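Local structure of citrinin polyketide synthase (Monascus purpureus, 5MPT) at residues 300-305 with 380-385; 19-24 with 361-366. The protein builds the keto-aldehyde precursor of the mycotoxin citrinin as a non-reducing polyketide synthase, of which this chain is the C-methylating methyltransferase domain. One frame throughout, in Å; residues are numbered along the deposited sequence.

How the interactions relate
Both contacts involve the antiparallel side of the mixed Rossmann-like sheet of the methyltransferase, where strand 375-381 lies between strands 309-316 and 361-364. Interaction 1 joins the last turn of helix 294-304 to the exit of strand 375-381; interaction 2 sets helix 14-26 against the edge strand 361-364. Their centres lie 16 Å apart, and the two meet directly: Leu381 N is 2.8 Å from His361 O, a probable hydrogen bond between neighbouring strands, and Pro385 CD packs on His361 CB at 3.9 Å. Interaction 1 is remote from the catalytic residues, whereas in interaction 2 the side chain of Trp364 is about 9 Å from that of the active-site residue Glu315.

Interaction 1: 300-305 with 380-385; sequences NIHRIL and ALASEP
The imidazole of His302 reaches Ala382 with its NE2 rim, NE2 lying 3.9 Å from Ala382 CB and CD2 3.9 Å from Ala382 CA. The fold is the Rossmann-like sandwich of class I methyltransferases: helix 294-304 makes the crossover between the parallel strands 279-285 and 309-316, and its last turn here meets the chain as it leaves strand 375-381. His302 sends CG anti to its backbone N (chi1 -168°), which carries the ring off the helix flank toward the other segment. NE2 then donates to Ala382 O over 2.8 Å, with 157° at the hydrogen. The donor lies in the carbonyl plane and uses one lone pair of the oxygen, the C=O...N angle being 122°, while that oxygen is slightly tilted from the ring plane. Histidine suits the place because its ring reaches from the helix and presents an N-H at the far rim, where the carbonyl waits; Tyr359 packs edge-to-face with the same ring and probably helps to hold its orientation.

Alanine suits the opposite side, since its short methyl lets the His302 ring and the Leu305 side chain approach together. Leu305, the first residue to leave the helix, directs its side chain toward the turn, and its side chain also touches Ile282 on strand 279-285. One residue beyond the alanine, Ser383 OG hydrogen-bonds Pro307 O and joins the same two chain regions again. The apolar part of the contact is completed by Leu305 CB, 4.1 Å from Ala382 CB, with Leu305 CD1 at 4.2 Å from that same methyl.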
loop_
_atom_site.group_PDB
_atom_site.type_symbol
_atom_site.label_atom_id
_atom_site.label_comp_id
_atom_site.label_asym_id
_atom_site.label_seq_id
_atom_site.Cartn_x
_atom_site.Cartn_y
_atom_site.Cartn_z
ATOM N N ASN A 300 -1.518 19.860 -1.713
ATOM C CA ASN A 300 -1.087 19.884 -3.103
ATOM C C ASN A 300 -2.117 19.207 -3.999
ATOM O O ASN A 300 -2.497 19.737 -5.046
ATOM C CB ASN A 300 0.269 19.199 -3.259
ATOM C CG ASN A 300 1.399 19.942 -2.573
ATOM O OD1 ASN A 300 1.328 21.148 -2.337
ATOM N ND2 ASN A 300 2.463 19.224 -2.284
ATOM N N ILE A 301 -2.559 18.007 -3.603
ATOM C CA ILE A 301 -3.561 17.283 -4.370
ATOM C C ILE A 301 -4.830 18.110 -4.491
ATOM O O ILE A 301 -5.440 18.194 -5.566
ATOM C CB ILE A 301 -3.803 15.916 -3.708
ATOM C CG1 ILE A 301 -2.529 15.070 -3.891
ATOM C CG2 ILE A 301 -5.076 15.321 -4.239
ATOM C CD1 ILE A 301 -2.504 13.775 -3.082
ATOM N N HIS A 302 -5.257 18.732 -3.391
ATOM C CA HIS A 302 -6.466 19.547 -3.435
ATOM C C HIS A 302 -6.395 20.596 -4.532
ATOM O O HIS A 302 -7.368 20.826 -5.251
ATOM C CB HIS A 302 -6.697 20.224 -2.085
ATOM C CG HIS A 302 -8.044 20.844 -1.954
ATOM N ND1 HIS A 302 -8.299 22.154 -2.295
ATOM C CD2 HIS A 302 -9.216 20.336 -1.516
ATOM C CE1 HIS A 302 -9.577 22.421 -2.079
ATOM N NE2 HIS A 302 -10.164 21.326 -1.622
ATOM N N ARG A 303 -5.239 21.233 -4.688
ATOM C CA ARG A 303 -5.129 22.355 -5.613
ATOM C C ARG A 303 -5.179 21.890 -7.060
ATOM O O ARG A 303 -5.554 22.664 -7.940
ATOM C CB ARG A 303 -3.824 23.105 -5.312
ATOM C CG ARG A 303 -3.599 24.405 -6.121
ATOM C CD ARG A 303 -4.743 25.414 -5.986
ATOM N NE ARG A 303 -4.922 25.885 -4.609
ATOM C CZ ARG A 303 -4.725 27.134 -4.192
ATOM N NH1 ARG A 303 -4.350 28.088 -5.036
ATOM N NH2 ARG A 303 -4.918 27.432 -2.914
ATOM N N ILE A 304 -4.828 20.631 -7.310
ATOM C CA ILE A 304 -4.903 20.050 -8.646
ATOM C C ILE A 304 -6.330 19.647 -8.999
ATOM O O ILE A 304 -6.654 19.509 -10.184
ATOM C CB ILE A 304 -3.939 18.851 -8.717
ATOM C CG1 ILE A 304 -2.487 19.350 -8.554
ATOM C CG2 ILE A 304 -4.049 18.093 -10.023
ATOM C CD1 ILE A 304 -1.477 18.237 -8.242
ATOM N N LEU A 305 -7.196 19.511 -8.007
ATOM C CA LEU A 305 -8.579 19.118 -8.268
ATOM C C LEU A 305 -9.387 20.310 -8.725
ATOM O O LEU A 305 -9.258 21.418 -8.188
ATOM C CB LEU A 305 -9.247 18.540 -7.025
ATOM C CG LEU A 305 -8.722 17.173 -6.590
ATOM C CD1 LEU A 305 -9.344 16.715 -5.286
ATOM C CD2 LEU A 305 -8.983 16.132 -7.671
ATOM N N ALA A 380 -12.387 11.848 -0.850
ATOM C CA ALA A 380 -12.308 13.197 -0.299
ATOM C C ALA A 380 -12.697 14.191 -1.391
ATOM O O ALA A 380 -12.022 14.298 -2.419
ATOM C CB ALA A 380 -10.916 13.470 0.249
ATOM N N LEU A 381 -13.812 14.861 -1.184
ATOM C CA LEU A 381 -14.324 15.814 -2.153
ATOM C C LEU A 381 -13.656 17.168 -1.965
ATOM O O LEU A 381 -13.462 17.640 -0.835
ATOM C CB LEU A 381 -15.837 15.951 -2.012
ATOM C CG LEU A 381 -16.698 14.872 -2.676
ATOM C CD1 LEU A 381 -16.390 13.503 -2.193
ATOM C CD2 LEU A 381 -18.178 15.204 -2.455
ATOM N N ALA A 382 -13.299 17.789 -3.087
ATOM C CA ALA A 382 -12.631 19.091 -3.020
ATOM C C ALA A 382 -13.488 20.161 -2.357
ATOM O O ALA A 382 -12.936 21.054 -1.701
ATOM C CB ALA A 382 -12.235 19.573 -4.406
ATOM N N SER A 383 -14.814 20.130 -2.567
ATOM C CA SER A 383 -15.763 21.085 -2.012
ATOM C C SER A 383 -16.816 20.384 -1.155
ATOM O O SER A 383 -17.063 19.180 -1.290
ATOM C CB SER A 383 -16.486 21.847 -3.130
ATOM O OG SER A 383 -15.584 22.328 -4.107
ATOM N N GLU A 384 -17.490 21.183 -0.278
ATOM C CA GLU A 384 -18.488 20.669 0.669
ATOM C C GLU A 384 -19.867 20.594 0.011
ATOM O O GLU A 384 -20.350 21.604 -0.516
ATOM C CB GLU A 384 -18.558 21.560 1.904
ATOM C CG GLU A 384 -19.580 21.133 2.946
ATOM C CD GLU A 384 -19.695 22.133 4.081
ATOM O OE1 GLU A 384 -19.184 23.262 3.928
ATOM O OE2 GLU A 384 -20.300 21.794 5.120
ATOM N N PRO A 385 -20.548 19.431 0.027
ATOM C CA PRO A 385 -21.886 19.370 -0.583
ATOM C C PRO A 385 -22.959 20.057 0.260
ATOM O O PRO A 385 -23.835 20.715 -0.310
ATOM C CB PRO A 385 -22.152 17.863 -0.691
ATOM C CG PRO A 385 -21.362 17.262 0.433
ATOM C CD PRO A 385 -20.145 18.139 0.619
#

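Interaction 2: 19-24 with 361-366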
loop_
_atom_site.group_PDB
_atom_site.type_symbol
_atom_site.label_atom_id
_atom_site.label_comp_id
_atom_site.label_asym_id
_atom_site.label_seq_id
_atom_site.Cartn_x
_atom_site.Cartn_y
_atom_site.Cartn_z
ATOM N N ASP A 19 -23.616 8.949 -4.505
ATOM C CA ASP A 19 -24.420 7.760 -4.711
ATOM C C ASP A 19 -23.568 6.582 -5.159
ATOM O O ASP A 19 -23.761 5.460 -4.683
ATOM C CB ASP A 19 -25.538 8.053 -5.718
ATOM C CG ASP A 19 -26.533 9.095 -5.207
ATOM O OD1 ASP A 19 -26.542 9.375 -3.988
ATOM O OD2 ASP A 19 -27.347 9.599 -6.021
ATOM N N ALA A 20 -22.629 6.808 -6.074
ATOM C CA ALA A 20 -21.726 5.731 -6.458
ATOM C C ALA A 20 -20.893 5.252 -5.277
ATOM O O ALA A 20 -20.685 4.042 -5.105
ATOM C CB ALA A 20 -20.820 6.147 -7.610
ATOM N N PHE A 21 -20.362 6.174 -4.466
ATOM C CA PHE A 21 -19.523 5.723 -3.363
ATOM C C PHE A 21 -20.327 4.925 -2.353
ATOM O O PHE A 21 -19.843 3.912 -1.827
ATOM C CB PHE A 21 -18.858 6.889 -2.664
ATOM C CG PHE A 21 -17.746 6.430 -1.734
ATOM C CD1 PHE A 21 -16.573 5.935 -2.253
ATOM C CD2 PHE A 21 -17.935 6.387 -0.363
ATOM C CE1 PHE A 21 -15.567 5.449 -1.422
ATOM C CE2 PHE A 21 -16.927 5.898 0.486
ATOM C CZ PHE A 21 -15.741 5.442 -0.053
ATOM N N ARG A 22 -21.557 5.358 -2.070
ATOM C CA ARG A 22 -22.365 4.625 -1.108
ATOM C C ARG A 22 -22.585 3.197 -1.579
ATOM O O ARG A 22 -22.406 2.241 -0.809
ATOM C CB ARG A 22 -23.697 5.322 -0.873
ATOM C CG ARG A 22 -24.607 4.607 0.143
ATOM C CD ARG A 22 -26.008 5.221 0.156
ATOM N NE ARG A 22 -26.618 5.185 -1.176
ATOM C CZ ARG A 22 -26.673 6.208 -2.030
ATOM N NH1 ARG A 22 -27.248 6.039 -3.215
ATOM N NH2 ARG A 22 -26.168 7.404 -1.711
ATOM N N ILE A 23 -22.908 3.028 -2.863
ATOM C CA ILE A 23 -23.113 1.687 -3.415
ATOM C C ILE A 23 -21.851 0.844 -3.267
ATOM O O ILE A 23 -21.905 -0.318 -2.857
ATOM C CB ILE A 23 -23.553 1.782 -4.884
ATOM C CG1 ILE A 23 -24.997 2.269 -4.954
ATOM C CG2 ILE A 23 -23.449 0.444 -5.558
ATOM C CD1 ILE A 23 -25.427 2.741 -6.339
ATOM N N ALA A 24 -20.689 1.411 -3.617
ATOM C CA ALA A 24 -19.450 0.657 -3.515
ATOM C C ALA A 24 -19.153 0.309 -2.059
ATOM O O ALA A 24 -18.854 -0.856 -1.723
ATOM C CB ALA A 24 -18.322 1.470 -4.163
ATOM N N HIS A 361 -15.758 16.838 2.100
ATOM C CA HIS A 361 -16.487 15.621 2.435
ATOM C C HIS A 361 -15.514 14.464 2.387
ATOM O O HIS A 361 -14.807 14.308 1.390
ATOM C CB HIS A 361 -17.629 15.346 1.468
ATOM C CG HIS A 361 -18.389 14.085 1.766
ATOM N ND1 HIS A 361 -19.377 14.022 2.723
ATOM C CD2 HIS A 361 -18.311 12.842 1.227
ATOM C CE1 HIS A 361 -19.889 12.804 2.749
ATOM N NE2 HIS A 361 -19.263 12.069 1.847
ATOM N N VAL A 362 -15.489 13.658 3.446
ATOM C CA VAL A 362 -14.623 12.487 3.522
ATOM C C VAL A 362 -15.463 11.277 3.894
ATOM O O VAL A 362 -16.268 11.337 4.831
ATOM C CB VAL A 362 -13.490 12.660 4.545
ATOM C CG1 VAL A 362 -12.613 11.409 4.573
ATOM C CG2 VAL A 362 -12.688 13.955 4.242
ATOM N N ASP A 363 -15.252 10.178 3.180
ATOM C CA ASP A 363 -15.916 8.911 3.475
ATOM C C ASP A 363 -14.924 7.782 3.202
ATOM O O ASP A 363 -13.874 7.984 2.576
ATOM C CB ASP A 363 -17.198 8.775 2.642
ATOM C CG ASP A 363 -18.206 7.759 3.229
ATOM O OD1 ASP A 363 -17.913 7.098 4.247
ATOM O OD2 ASP A 363 -19.323 7.649 2.664
ATOM N N TRP A 364 -15.234 6.577 3.686
ATOM C CA TRP A 364 -14.365 5.447 3.361
ATOM C C TRP A 364 -15.130 4.142 3.444
ATOM O O TRP A 364 -16.211 4.071 4.026
ATOM C CB TRP A 364 -13.133 5.363 4.262
ATOM C CG TRP A 364 -13.429 5.375 5.727
ATOM C CD1 TRP A 364 -13.728 4.304 6.526
ATOM C CD2 TRP A 364 -13.431 6.521 6.573
ATOM N NE1 TRP A 364 -13.935 4.725 7.815
ATOM C CE2 TRP A 364 -13.749 6.084 7.871
ATOM C CE3 TRP A 364 -13.210 7.890 6.354
ATOM C CZ2 TRP A 364 -13.842 6.963 8.946
ATOM C CZ3 TRP A 364 -13.307 8.751 7.418
ATOM C CH2 TRP A 364 -13.617 8.283 8.699
ATOM N N THR A 365 -14.560 3.119 2.806
ATOM C CA THR A 365 -15.132 1.784 2.823
ATOM C C THR A 365 -15.032 1.190 4.212
ATOM O O THR A 365 -14.069 1.444 4.954
ATOM C CB THR A 365 -14.408 0.877 1.832
ATOM O OG1 THR A 365 -13.001 0.931 2.093
ATOM C CG2 THR A 365 -14.654 1.349 0.408
ATOM N N GLU A 366 -16.035 0.374 4.545
ATOM C CA GLU A 366 -16.069 -0.352 5.797
ATOM C C GLU A 366 -16.901 -1.603 5.605
ATOM O O GLU A 366 -17.702 -1.711 4.667
ATOM C CB GLU A 366 -16.619 0.508 6.938
ATOM C CG GLU A 366 -17.942 1.149 6.738
ATOM C CD GLU A 366 -18.140 2.286 7.739
ATOM O OE1 GLU A 366 -17.255 2.476 8.610
ATOM O OE2 GLU A 366 -19.169 2.983 7.662
#
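Phe21 directs its CB from helix 14-26 toward Asp363 and Trp364, and its ring meets them on the outermost strand, 361-364, of the Rossmann-like sheet. CG stands anti to the backbone N (chi1 -167°), extending the ring away from the helix backbone. Of the ring atoms beyond it, CD2 comes 3.6 Å from Asp363 OD2; CE2, the next along, lies 3.6 Å from both CB and CG of Asp363. At the tip, CZ reaches the backbone, 3.7 Å from Trp364 CA and 3.9 Å from Thr365 N. Asp363 CG and Trp364 CA thus sit at the rim of the ring, near its plane, and the ring and carboxylate planes are 57° apart. Such an approach turns the slightly positive ring hydrogens toward the carboxylate, which is probably favourable. Phenylalanine is long and flat enough to bridge helix and strand, and it also packs on Ile379 of strand 375-381.

Asp363 suits a partly exposed strand edge because its acid group has polar partners as well: OD1 forms a salt bridge with Lys25 NZ, which also pairs with Glu366. Thr365 CG2 lies 4.3 Å from Phe21 CZ, while its OG1 is hydrogen-bonded to Leu377 N. Asp363 OD1 in addition accepts the backbone N-H of Trp364 at 2.8 Å, that nitrogen standing 37° out of the carboxylate plane.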